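Local structure of amidase (Bacillus anthracis, 5EWQ) at residues A135-L140 / S169-Y174; K122-T127 / T251-L256; G312-L317 / G444-V449; V469-D474 / Y499-Q504. The protein probably hydrolyses carboxylic acid amides to the acid and ammonia, as a member of the amidase signature family, though its natural substrate is not established. All blocks are in the same frame, centred on the assembly; numbering follows the deposited sequence.

Interactions 1 and 2 lie together on one side of the chain's centre and touch: Asp123, of interaction 2, is linked to Ala135 and Gly136 of interaction 1, and Leu256 packs on Ala172 and Tyr174. Both are buried loop contacts, the first held by one backbone hydrogen bond and the second by two, with side chains packed round them. Interactions 3 and 4 occupy the other side, with centres about 16 Å apart, and both reach the large mixed sheet. Interaction 3 joins two parallel strands through a ladder of hydrogen bonds and is partly open at its lysine end. Interaction 4, buried, sets a helix on a strand by van der Waals packing, without hydrogen bonds across it.

Interaction 1. Residues A135-L140 / S169-Y174; sequences AGTYVL and SEWANY
Ala135 meets Trp171 through its carbonyl: Trp171 N donates to Ala135 O at 3.1 Å, with 158° at the hydrogen and the donor lying nearly in line with the C=O bond. Its methyl group also approaches the indole, Ala135 CB standing 4.4 Å from Trp171 CE3. Gly136 follows, its carbonyl against the extended side chain of Glu170, with Gly136 O 3.5 Å from Glu170 CG; that carboxylate is held beyond the contact by Gly185 N. Thr137 makes the main side-chain contact. Its methyl lies over one face of the indole, CG2 3.6 Å from the centroid of the Trp171 five-membered ring and 23° off the normal, a CH-pi arrangement. Placing OG1 between the backbone N and the carbonyl carbon (chi1 70°) turns the methyl to the ring and the hydroxyl back to its own chain, where Leu140 N reaches Thr137 OG1 at 3.3 Å and Ser134 O is a second partner. Leu140 then adds CD1 at 4.4 Å from Trp171 CH2. Phe367 meets the same indole edge-to-face. The pattern combines an ST motif at Thr137 with a short left-handed helical turn, Trp171 to Asn173 all having positive phi and psi.

Interaction 2. Residues K122-T127 / T251-L256; sequences KDNVQT and TGIIPL
Asn124 O is approached from two neighbouring residues of the other segment: Ile254 N donates to it at 2.9 Å, in the carbonyl plane with 149° at the hydrogen, and Ile253 CA adds a CA-H...O contact to the same oxygen at 3.3 Å. The second backbone bond runs the other way, Gln126 N to Gly252 O at 2.8 Å and 160°. These two bonds flank Val125 and Ile253, whose CA atoms are 4.6 Å apart, and the order of the pairs shows the chains running antiparallel.

Side chains close round this bridge. Asn124 CG sits between its backbone N and the carbonyl carbon (chi1 62°), which lays the amide obliquely across Ile253, CG 4.0 Å from Ile253 CG2; Thr223 OG1 bonds to Asn124 ND2. The extended Gln126 chain runs along Gly252, its CD 3.6 Å from Gly252 CA, and its OE1 is bonded to Tyr374 OH. Val125 CG2 touches Ile253 CG1 at 4.3 Å.

Lys122 to Val125 form a type I beta turn closed by Val125 N to Lys122 O, while Lys122 NZ is bonded to Ser204, Ser205 and Thr223. The result is a single antiparallel bridge of the non-hydrogen-bonded kind; beside it, Lys122 bonded to Ser204 is consistent with the lysine and bridging serine of the Ser-cisSer-Lys triad of amidase signature enzymes.

Interaction 3. Residues G312-L317 / G444-V449; sequences GKKIGL and GLDALV
Backbone hydrogen bonds join Gly316 to both Ala447 and Val449, as in parallel strands. Gly316 N donates to Ala447 O at 2.9 Å, in the carbonyl plane, and Val449 N to Gly316 O at 3.1 Å, the donor tilted from the carbonyl plane. The pairing continues just before strand 447-449 with Asp446 N to Lys314 O at 2.9 Å, more bent, 137° at the hydrogen.

Among side-chain contacts, Asp446 OD2 takes Lys314 N at 3.2 Å on its anti side, 30° out of the carboxylate plane. Thus one residue grips Lys314 through both N and O. The Lys313 side chain crosses that of Asp446 at about a right angle, its CD against Asp446 OD2, and its NZ turns to Gly309 O. Glu493 lies close to Asp446 OD1, and the like charges might raise the pKa of either acid, an effect the nearby lysines could partly offset.

Apolar packing occupies both faces. Val449 CG1 lies between its backbone N and carbonyl carbon (chi1 65°), where it meets Ile315 CG2 at 3.6 Å, and Leu317 CG lies alongside that CG1 at 4.1 Å. On the other face Leu445 CD2 stands 3.6 Å from Gly316 CA, with Leu448 beside it.

Strand 314-317 lies between strands 447-451 and 345-347 near one end of the large mixed sheet; Val449 packs on strand 479-485, and Ala447 touches Ile497 of helix 491-503.

Interaction 4. Residues V469-D474 / Y499-Q504; sequences VPAGYD and YAYEQQ
The ring of Tyr501 takes Val469 at its edge: Val469 CB lies in the ring plane, and Val469 CG1 comes to 3.5 Å from Tyr501 CD2. A second aromatic, Phe484, meets Tyr501 edge-to-face. With CG anti to the backbone N (chi1 167°), Tyr501 reaches from the helix to the strand, sliding past Val469 in the opposite direction, and its hydroxyl oxygen arrives at Ala471, OH 3.5 Å from Ala471 CB. The strand departs from regular pairing there: Ala471 and Gly472 both face Val480 of strand 479-485, a classic beta bulge, and the tyrosine hydroxyl packs against Ala471, the first residue of the bulge. Axes of the strand and helix segments approach to 8.8 Å at 33°, a helix laid on the sheet, with Tyr501 spanning the gap. Glu502 adds the aliphatic root of its side chain, CB 4.1 Å from Val469 CG1, while its OE2 accepts a hydrogen bond from Val270 N. Pro470 O stands obliquely to the ring and accepts from Asn507 ND2. Ile335 and Leu339 of helix 329-341 also pack against Tyr501.

Interaction 1. Residues A135-L140 / S169-Y174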
loop_
_atom_site.group_PDB
_atom_site.type_symbol
_atom_site.label_atom_id
_atom_site.label_comp_id
_atom_site.label_asym_id
_atom_site.label_seq_id
_atom_site.Cartn_x
_atom_site.Cartn_y
_atom_site.Cartn_z
ATOM N N ALA A 135 5.200 11.734 -5.669
ATOM C CA ALA A 135 5.279 10.391 -6.243
ATOM C C ALA A 135 6.715 9.867 -6.233
ATOM O O ALA A 135 7.100 9.066 -7.086
ATOM C CB ALA A 135 4.716 10.377 -7.660
ATOM N N GLY A 136 7.501 10.328 -5.263
ATOM C CA GLY A 136 8.877 9.893 -5.108
ATOM C C GLY A 136 9.872 10.598 -6.011
ATOM O O GLY A 136 11.037 10.205 -6.081
ATOM N N THR A 137 9.428 11.644 -6.701
ATOM C CA THR A 137 10.292 12.342 -7.650
ATOM C C THR A 137 11.007 13.535 -7.022
ATOM O O THR A 137 10.537 14.114 -6.043
ATOM C CB THR A 137 9.500 12.834 -8.875
ATOM O OG1 THR A 137 8.629 13.905 -8.492
ATOM C CG2 THR A 137 8.678 11.701 -9.458
ATOM N N TYR A 138 12.147 13.897 -7.602
ATOM C CA TYR A 138 12.915 15.048 -7.146
ATOM C C TYR A 138 12.296 16.351 -7.651
ATOM O O TYR A 138 12.376 17.387 -6.992
ATOM C CB TYR A 138 14.372 14.938 -7.613
ATOM C CG TYR A 138 15.274 16.048 -7.116
ATOM C CD1 TYR A 138 15.979 15.915 -5.926
ATOM C CD2 TYR A 138 15.427 17.224 -7.840
ATOM C CE1 TYR A 138 16.805 16.926 -5.468
ATOM C CE2 TYR A 138 16.249 18.240 -7.388
ATOM C CZ TYR A 138 16.936 18.085 -6.202
ATOM O OH TYR A 138 17.758 19.093 -5.751
ATOM N N VAL A 139 11.674 16.288 -8.824
ATOM C CA VAL A 139 11.123 17.476 -9.467
ATOM C C VAL A 139 9.885 17.996 -8.730
ATOM O O VAL A 139 9.589 19.193 -8.762
ATOM C CB VAL A 139 10.776 17.191 -10.951
ATOM C CG1 VAL A 139 9.677 16.141 -11.064
ATOM C CG2 VAL A 139 10.390 18.470 -11.677
ATOM N N LEU A 140 9.179 17.102 -8.047
ATOM C CA LEU A 140 7.969 17.478 -7.325
ATOM C C LEU A 140 8.166 17.407 -5.814
ATOM O O LEU A 140 7.197 17.408 -5.056
ATOM C CB LEU A 140 6.802 16.576 -7.733
ATOM C CG LEU A 140 6.277 16.674 -9.164
ATOM C CD1 LEU A 140 5.314 15.532 -9.448
ATOM C CD2 LEU A 140 5.598 18.013 -9.389
ATOM N N SER A 169 8.763 3.391 -4.756
ATOM C CA SER A 169 9.449 3.309 -6.034
ATOM C C SER A 169 8.972 4.476 -6.887
ATOM O O SER A 169 7.769 4.659 -7.074
ATOM C CB SER A 169 9.175 1.973 -6.725
ATOM O OG SER A 169 9.575 0.888 -5.909
ATOM N N GLU A 170 9.916 5.271 -7.385
ATOM C CA GLU A 170 9.598 6.509 -8.093
ATOM C C GLU A 170 8.658 6.270 -9.272
ATOM O O GLU A 170 8.820 5.305 -10.019
ATOM C CB GLU A 170 10.883 7.191 -8.568
ATOM C CG GLU A 170 10.674 8.582 -9.144
ATOM C CD GLU A 170 11.976 9.334 -9.338
ATOM O OE1 GLU A 170 11.951 10.419 -9.955
ATOM O OE2 GLU A 170 13.025 8.843 -8.868
ATOM N N TRP A 171 7.674 7.155 -9.416
ATOM C CA TRP A 171 6.636 7.044 -10.442
ATOM C C TRP A 171 5.901 5.709 -10.376
ATOM O O TRP A 171 5.541 5.143 -11.409
ATOM C CB TRP A 171 7.228 7.238 -11.841
ATOM C CG TRP A 171 7.622 8.651 -12.143
ATOM C CD1 TRP A 171 8.879 9.114 -12.406
ATOM C CD2 TRP A 171 6.755 9.789 -12.205
ATOM N NE1 TRP A 171 8.846 10.469 -12.635
ATOM C CE2 TRP A 171 7.552 10.906 -12.519
ATOM C CE3 TRP A 171 5.378 9.971 -12.031
ATOM C CZ2 TRP A 171 7.024 12.188 -12.654
ATOM C CZ3 TRP A 171 4.854 11.244 -12.170
ATOM C CH2 TRP A 171 5.675 12.336 -12.479
ATOM N N ALA A 172 5.676 5.227 -9.156
ATOM C CA ALA A 172 5.037 3.934 -8.916
ATOM C C ALA A 172 5.755 2.826 -9.674
ATOM O O ALA A 172 5.124 1.999 -10.333
ATOM C CB ALA A 172 3.566 3.982 -9.301
ATOM N N ASN A 173 7.083 2.831 -9.572
ATOM C CA ASN A 173 7.948 1.899 -10.291
ATOM C C ASN A 173 7.743 1.973 -11.801
ATOM O O ASN A 173 7.368 0.989 -12.440
ATOM C CB ASN A 173 7.730 0.466 -9.803
ATOM C CG ASN A 173 8.799 -0.487 -10.303
ATOM O OD1 ASN A 173 9.938 -0.086 -10.549
ATOM N ND2 ASN A 173 8.437 -1.756 -10.460
ATOM N N TYR A 174 7.984 3.151 -12.367
ATOM C CA TYR A 174 7.915 3.326 -13.811
ATOM C C TYR A 174 8.890 4.406 -14.262
ATOM O O TYR A 174 8.489 5.433 -14.808
ATOM C CB TYR A 174 6.493 3.676 -14.251
ATOM C CG TYR A 174 6.215 3.359 -15.704
ATOM C CD1 TYR A 174 5.997 2.050 -16.115
ATOM C CD2 TYR A 174 6.171 4.364 -16.662
ATOM C CE1 TYR A 174 5.744 1.749 -17.439
ATOM C CE2 TYR A 174 5.918 4.071 -17.992
ATOM C CZ TYR A 174 5.706 2.763 -18.372
ATOM O OH TYR A 174 5.454 2.463 -19.690
#

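Interaction 2. Residues K122-T127 / T251-L256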
loop_
_atom_site.group_PDB
_atom_site.type_symbol
_atom_site.label_atom_id
_atom_site.label_comp_id
_atom_site.label_asym_id
_atom_site.label_seq_id
_atom_site.Cartn_x
_atom_site.Cartn_y
_atom_site.Cartn_z
ATOM N N LYS A 122 0.749 7.116 0.850
ATOM C CA LYS A 122 1.852 7.017 -0.098
ATOM C C LYS A 122 2.234 8.406 -0.611
ATOM O O LYS A 122 1.412 9.324 -0.606
ATOM C CB LYS A 122 1.469 6.092 -1.255
ATOM C CG LYS A 122 2.636 5.573 -2.077
ATOM C CD LYS A 122 2.163 4.537 -3.086
ATOM C CE LYS A 122 3.325 3.936 -3.856
ATOM N NZ LYS A 122 2.881 2.875 -4.802
ATOM N N ASP A 123 3.481 8.556 -1.052
ATOM C CA ASP A 123 4.016 9.858 -1.447
ATOM C C ASP A 123 3.331 10.430 -2.693
ATOM O O ASP A 123 3.553 11.585 -3.057
ATOM C CB ASP A 123 5.527 9.752 -1.682
ATOM C CG ASP A 123 6.191 11.108 -1.859
ATOM O OD1 ASP A 123 6.417 11.800 -0.844
ATOM O OD2 ASP A 123 6.491 11.478 -3.014
ATOM N N ASN A 124 2.495 9.625 -3.340
ATOM C CA ASN A 124 1.765 10.079 -4.518
ATOM C C ASN A 124 0.322 10.461 -4.196
ATOM O O ASN A 124 -0.510 10.577 -5.095
ATOM C CB ASN A 124 1.793 9.005 -5.608
ATOM C CG ASN A 124 1.118 7.716 -5.179
ATOM O OD1 ASN A 124 0.799 7.526 -4.006
ATOM N ND2 ASN A 124 0.907 6.815 -6.132
ATOM N N VAL A 125 0.033 10.658 -2.914
ATOM C CA VAL A 125 -1.312 11.022 -2.472
ATOM C C VAL A 125 -1.353 12.472 -1.992
ATOM O O VAL A 125 -0.542 12.883 -1.163
ATOM C CB VAL A 125 -1.800 10.093 -1.348
ATOM C CG1 VAL A 125 -3.219 10.454 -0.937
ATOM C CG2 VAL A 125 -1.726 8.641 -1.793
ATOM N N GLN A 126 -2.308 13.238 -2.511
ATOM C CA GLN A 126 -2.365 14.677 -2.262
ATOM C C GLN A 126 -2.838 15.049 -0.860
ATOM O O GLN A 126 -3.793 14.475 -0.338
ATOM C CB GLN A 126 -3.270 15.358 -3.292
ATOM C CG GLN A 126 -2.706 15.385 -4.702
ATOM C CD GLN A 126 -3.650 16.036 -5.693
ATOM O OE1 GLN A 126 -3.427 15.993 -6.901
ATOM N NE2 GLN A 126 -4.714 16.647 -5.184
ATOM N N THR A 127 -2.150 16.016 -0.261
ATOM C CA THR A 127 -2.589 16.643 0.980
ATOM C C THR A 127 -2.518 18.159 0.814
ATOM O O THR A 127 -1.672 18.667 0.077
ATOM C CB THR A 127 -1.740 16.208 2.190
ATOM O OG1 THR A 127 -0.360 16.502 1.940
ATOM C CG2 THR A 127 -1.902 14.717 2.451
ATOM N N THR A 251 -9.052 10.050 -7.130
ATOM C CA THR A 251 -8.942 11.504 -7.190
ATOM C C THR A 251 -7.993 12.041 -6.123
ATOM O O THR A 251 -8.153 11.758 -4.935
ATOM C CB THR A 251 -10.315 12.179 -7.025
ATOM O OG1 THR A 251 -11.194 11.735 -8.067
ATOM C CG2 THR A 251 -10.180 13.691 -7.094
ATOM N N GLY A 252 -7.004 12.817 -6.555
ATOM C CA GLY A 252 -6.020 13.373 -5.646
ATOM C C GLY A 252 -4.813 12.468 -5.502
ATOM O O GLY A 252 -4.094 12.525 -4.505
ATOM N N ILE A 253 -4.597 11.617 -6.499
ATOM C CA ILE A 253 -3.456 10.711 -6.501
ATOM C C ILE A 253 -2.727 10.781 -7.837
ATOM O O ILE A 253 -3.339 10.609 -8.891
ATOM C CB ILE A 253 -3.879 9.251 -6.232
ATOM C CG1 ILE A 253 -4.648 9.145 -4.912
ATOM C CG2 ILE A 253 -2.664 8.336 -6.216
ATOM C CD1 ILE A 253 -5.161 7.753 -4.611
ATOM N N ILE A 254 -1.423 11.044 -7.786
ATOM C CA ILE A 254 -0.605 11.086 -8.993
ATOM C C ILE A 254 -0.652 9.737 -9.701
ATOM O O ILE A 254 -0.162 8.734 -9.179
ATOM C CB ILE A 254 0.857 11.455 -8.681
ATOM C CG1 ILE A 254 0.929 12.852 -8.064
ATOM C CG2 ILE A 254 1.705 11.391 -9.942
ATOM C CD1 ILE A 254 2.337 13.313 -7.763
ATOM N N PRO A 255 -1.249 9.712 -10.901
ATOM C CA PRO A 255 -1.555 8.470 -11.614
ATOM C C PRO A 255 -0.344 7.801 -12.254
ATOM O O PRO A 255 0.759 8.348 -12.261
ATOM C CB PRO A 255 -2.536 8.930 -12.693
ATOM C CG PRO A 255 -2.114 10.329 -12.984
ATOM C CD PRO A 255 -1.661 10.902 -11.667
ATOM N N LEU A 256 -0.574 6.604 -12.782
ATOM C CA LEU A 256 0.403 5.884 -13.585
ATOM C C LEU A 256 -0.317 5.331 -14.807
ATOM O O LEU A 256 0.100 5.542 -15.944
ATOM C CB LEU A 256 1.059 4.762 -12.777
ATOM C CG LEU A 256 1.863 3.713 -13.549
ATOM C CD1 LEU A 256 2.951 4.369 -14.377
ATOM C CD2 LEU A 256 2.464 2.689 -12.598
#

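Interaction 3. Residues G312-L317 / G444-V449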
loop_
_atom_site.group_PDB
_atom_site.type_symbol
_atom_site.label_atom_id
_atom_site.label_comp_id
_atom_site.label_asym_id
_atom_site.label_seq_id
_atom_site.Cartn_x
_atom_site.Cartn_y
_atom_site.Cartn_z
ATOM N N GLY A 312 -15.739 -24.207 5.139
ATOM C CA GLY A 312 -16.620 -24.452 4.010
ATOM C C GLY A 312 -16.181 -23.754 2.738
ATOM O O GLY A 312 -16.726 -24.007 1.664
ATOM N N LYS A 313 -15.194 -22.873 2.857
ATOM C CA LYS A 313 -14.701 -22.119 1.708
ATOM C C LYS A 313 -13.861 -22.991 0.780
ATOM O O LYS A 313 -13.119 -23.862 1.232
ATOM C CB LYS A 313 -13.885 -20.912 2.172
ATOM C CG LYS A 313 -14.660 -19.923 3.026
ATOM C CD LYS A 313 -15.832 -19.321 2.267
ATOM C CE LYS A 313 -16.551 -18.270 3.099
ATOM N NZ LYS A 313 -17.102 -18.837 4.360
ATOM N N LYS A 314 -13.985 -22.747 -0.521
ATOM C CA LYS A 314 -13.232 -23.498 -1.519
ATOM C C LYS A 314 -12.133 -22.635 -2.131
ATOM O O LYS A 314 -12.375 -21.887 -3.078
ATOM C CB LYS A 314 -14.164 -24.015 -2.617
ATOM C CG LYS A 314 -15.431 -24.675 -2.102
ATOM C CD LYS A 314 -16.312 -25.143 -3.248
ATOM C CE LYS A 314 -17.683 -25.573 -2.753
ATOM N NZ LYS A 314 -18.421 -24.441 -2.130
ATOM N N ILE A 315 -10.927 -22.742 -1.585
ATOM C CA ILE A 315 -9.804 -21.936 -2.055
ATOM C C ILE A 315 -8.967 -22.687 -3.086
ATOM O O ILE A 315 -8.483 -23.788 -2.825
ATOM C CB ILE A 315 -8.887 -21.497 -0.893
ATOM C CG1 ILE A 315 -9.616 -20.527 0.041
ATOM C CG2 ILE A 315 -7.627 -20.843 -1.429
ATOM C CD1 ILE A 315 -10.361 -21.198 1.171
ATOM N N GLY A 316 -8.804 -22.084 -4.260
ATOM C CA GLY A 316 -7.993 -22.667 -5.312
ATOM C C GLY A 316 -6.551 -22.207 -5.240
ATOM O O GLY A 316 -6.265 -21.012 -5.306
ATOM N N LEU A 317 -5.638 -23.163 -5.109
ATOM C CA LEU A 317 -4.218 -22.857 -4.980
ATOM C C LEU A 317 -3.595 -22.473 -6.318
ATOM O O LEU A 317 -3.854 -23.108 -7.340
ATOM C CB LEU A 317 -3.466 -24.047 -4.379
ATOM C CG LEU A 317 -3.403 -24.165 -2.854
ATOM C CD1 LEU A 317 -4.783 -24.322 -2.234
ATOM C CD2 LEU A 317 -2.507 -25.328 -2.464
ATOM N N GLY A 444 -17.115 -22.617 -8.789
ATOM C CA GLY A 444 -17.628 -22.338 -7.458
ATOM C C GLY A 444 -16.588 -22.096 -6.381
ATOM O O GLY A 444 -16.870 -22.264 -5.194
ATOM N N LEU A 445 -15.386 -21.699 -6.786
ATOM C CA LEU A 445 -14.327 -21.395 -5.828
ATOM C C LEU A 445 -14.545 -20.019 -5.212
ATOM O O LEU A 445 -14.831 -19.052 -5.917
ATOM C CB LEU A 445 -12.953 -21.464 -6.496
ATOM C CG LEU A 445 -12.238 -22.817 -6.576
ATOM C CD1 LEU A 445 -13.111 -23.896 -7.195
ATOM C CD2 LEU A 445 -10.953 -22.667 -7.367
ATOM N N ASP A 446 -14.408 -19.935 -3.894
ATOM C CA ASP A 446 -14.637 -18.681 -3.184
ATOM C C ASP A 446 -13.473 -17.708 -3.346
ATOM O O ASP A 446 -13.679 -16.496 -3.423
ATOM C CB ASP A 446 -14.894 -18.953 -1.700
ATOM C CG ASP A 446 -16.246 -19.594 -1.454
ATOM O OD1 ASP A 446 -17.243 -19.124 -2.043
ATOM O OD2 ASP A 446 -16.312 -20.571 -0.679
ATOM N N ALA A 447 -12.255 -18.238 -3.400
ATOM C CA ALA A 447 -11.068 -17.401 -3.533
ATOM C C ALA A 447 -9.873 -18.178 -4.074
ATOM O O ALA A 447 -9.861 -19.408 -4.063
ATOM C CB ALA A 447 -10.717 -16.768 -2.194
ATOM N N LEU A 448 -8.871 -17.445 -4.547
ATOM C CA LEU A 448 -7.634 -18.036 -5.047
ATOM C C LEU A 448 -6.437 -17.489 -4.276
ATOM O O LEU A 448 -6.298 -16.278 -4.119
ATOM C CB LEU A 448 -7.468 -17.760 -6.543
ATOM C CG LEU A 448 -7.864 -18.854 -7.537
ATOM C CD1 LEU A 448 -9.252 -19.394 -7.248
ATOM C CD2 LEU A 448 -7.788 -18.321 -8.961
ATOM N N VAL A 449 -5.574 -18.380 -3.797
ATOM C CA VAL A 449 -4.410 -17.963 -3.023
ATOM C C VAL A 449 -3.116 -18.164 -3.815
ATOM O O VAL A 449 -2.973 -19.132 -4.564
ATOM C CB VAL A 449 -4.330 -18.723 -1.673
ATOM C CG1 VAL A 449 -4.096 -20.211 -1.897
ATOM C CG2 VAL A 449 -3.249 -18.130 -0.779
#

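Interaction 4. Residues V469-D474 / Y499-Q504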
loop_
_atom_site.group_PDB
_atom_site.type_symbol
_atom_site.label_atom_id
_atom_site.label_comp_id
_atom_site.label_asym_id
_atom_site.label_seq_id
_atom_site.Cartn_x
_atom_site.Cartn_y
_atom_site.Cartn_z
ATOM N N VAL A 469 -1.686 -11.647 2.954
ATOM C CA VAL A 469 -1.597 -12.031 4.361
ATOM C C VAL A 469 -0.274 -12.750 4.622
ATOM O O VAL A 469 0.087 -13.664 3.881
ATOM C CB VAL A 469 -2.777 -12.945 4.776
ATOM C CG1 VAL A 469 -2.646 -13.372 6.230
ATOM C CG2 VAL A 469 -4.108 -12.245 4.544
ATOM N N PRO A 470 0.458 -12.326 5.669
ATOM C CA PRO A 470 1.743 -12.927 6.049
ATOM C C PRO A 470 1.682 -14.451 6.158
ATOM O O PRO A 470 0.955 -14.982 6.998
ATOM C CB PRO A 470 2.029 -12.297 7.414
ATOM C CG PRO A 470 1.355 -10.975 7.352
ATOM C CD PRO A 470 0.111 -11.183 6.532
ATOM N N ALA A 471 2.445 -15.137 5.314
ATOM C CA ALA A 471 2.410 -16.595 5.264
ATOM C C ALA A 471 3.601 -17.225 5.979
ATOM O O ALA A 471 3.671 -18.445 6.119
ATOM C CB ALA A 471 2.355 -17.067 3.820
ATOM N N GLY A 472 4.536 -16.393 6.428
ATOM C CA GLY A 472 5.686 -16.883 7.165
ATOM C C GLY A 472 7.017 -16.397 6.630
ATOM O O GLY A 472 7.099 -15.348 5.991
ATOM N N TYR A 473 8.067 -17.167 6.899
ATOM C CA TYR A 473 9.420 -16.801 6.501
ATOM C C TYR A 473 10.188 -18.032 6.030
ATOM O O TYR A 473 10.107 -19.096 6.646
ATOM C CB TYR A 473 10.158 -16.128 7.663
ATOM C CG TYR A 473 9.353 -15.050 8.357
ATOM C CD1 TYR A 473 9.383 -13.735 7.908
ATOM C CD2 TYR A 473 8.561 -15.348 9.459
ATOM C CE1 TYR A 473 8.647 -12.749 8.539
ATOM C CE2 TYR A 473 7.822 -14.368 10.094
ATOM C CZ TYR A 473 7.869 -13.071 9.632
ATOM O OH TYR A 473 7.135 -12.092 10.261
ATOM N N ASP A 474 10.938 -17.886 4.941
ATOM C CA ASP A 474 11.686 -19.004 4.377
ATOM C C ASP A 474 12.889 -19.366 5.246
ATOM O O ASP A 474 13.043 -18.850 6.354
ATOM C CB ASP A 474 12.138 -18.682 2.949
ATOM C CG ASP A 474 13.102 -17.513 2.887
ATOM O OD1 ASP A 474 13.196 -16.761 3.878
ATOM O OD2 ASP A 474 13.765 -17.343 1.841
ATOM N N TYR A 499 -9.018 -13.001 7.321
ATOM C CA TYR A 499 -8.976 -12.947 8.778
ATOM C C TYR A 499 -8.906 -14.346 9.379
ATOM O O TYR A 499 -8.205 -14.574 10.366
ATOM C CB TYR A 499 -10.197 -12.203 9.325
ATOM C CG TYR A 499 -10.221 -12.074 10.831
ATOM C CD1 TYR A 499 -9.505 -11.072 11.472
ATOM C CD2 TYR A 499 -10.964 -12.952 11.611
ATOM C CE1 TYR A 499 -9.524 -10.950 12.848
ATOM C CE2 TYR A 499 -10.989 -12.837 12.988
ATOM C CZ TYR A 499 -10.268 -11.835 13.601
ATOM O OH TYR A 499 -10.289 -11.716 14.971
ATOM N N ALA A 500 -9.636 -15.278 8.777
ATOM C CA ALA A 500 -9.672 -16.652 9.263
ATOM C C ALA A 500 -8.335 -17.351 9.038
ATOM O O ALA A 500 -7.884 -18.126 9.879
ATOM C CB ALA A 500 -10.795 -17.421 8.590
ATOM N N TYR A 501 -7.704 -17.073 7.900
ATOM C CA TYR A 501 -6.392 -17.641 7.604
ATOM C C TYR A 501 -5.319 -17.021 8.489
ATOM O O TYR A 501 -4.360 -17.687 8.877
ATOM C CB TYR A 501 -6.034 -17.445 6.129
ATOM C CG TYR A 501 -4.580 -17.729 5.820
ATOM C CD1 TYR A 501 -4.098 -19.031 5.789
ATOM C CD2 TYR A 501 -3.687 -16.695 5.566
ATOM C CE1 TYR A 501 -2.770 -19.296 5.511
ATOM C CE2 TYR A 501 -2.357 -16.949 5.287
ATOM C CZ TYR A 501 -1.904 -18.252 5.261
ATOM O OH TYR A 501 -0.582 -18.511 4.983
ATOM N N GLU A 502 -5.488 -15.742 8.805
ATOM C CA GLU A 502 -4.527 -15.017 9.626
ATOM C C GLU A 502 -4.495 -15.543 11.057
ATOM O O GLU A 502 -3.426 -15.802 11.609
ATOM C CB GLU A 502 -4.853 -13.524 9.632
ATOM C CG GLU A 502 -3.922 -12.693 10.496
ATOM C CD GLU A 502 -4.426 -11.278 10.694
ATOM O OE1 GLU A 502 -5.627 -11.110 10.994
ATOM O OE2 GLU A 502 -3.620 -10.335 10.547
ATOM N N GLN A 503 -5.673 -15.696 11.652
ATOM C CA GLN A 503 -5.780 -16.115 13.045
ATOM C C GLN A 503 -5.469 -17.596 13.228
ATOM O O GLN A 503 -4.947 -18.004 14.266
ATOM C CB GLN A 503 -7.177 -15.804 13.587
ATOM C CG GLN A 503 -7.511 -14.321 13.622
ATOM C CD GLN A 503 -6.613 -13.539 14.562
ATOM O OE1 GLN A 503 -6.079 -14.085 15.529
ATOM N NE2 GLN A 503 -6.440 -12.253 14.282
ATOM N N GLN A 504 -5.787 -18.400 12.218
ATOM C CA GLN A 504 -5.540 -19.837 12.284
ATOM C C GLN A 504 -4.154 -20.191 11.756
ATOM O O GLN A 504 -3.948 -21.274 11.205
ATOM C CB GLN A 504 -6.609 -20.602 11.502
#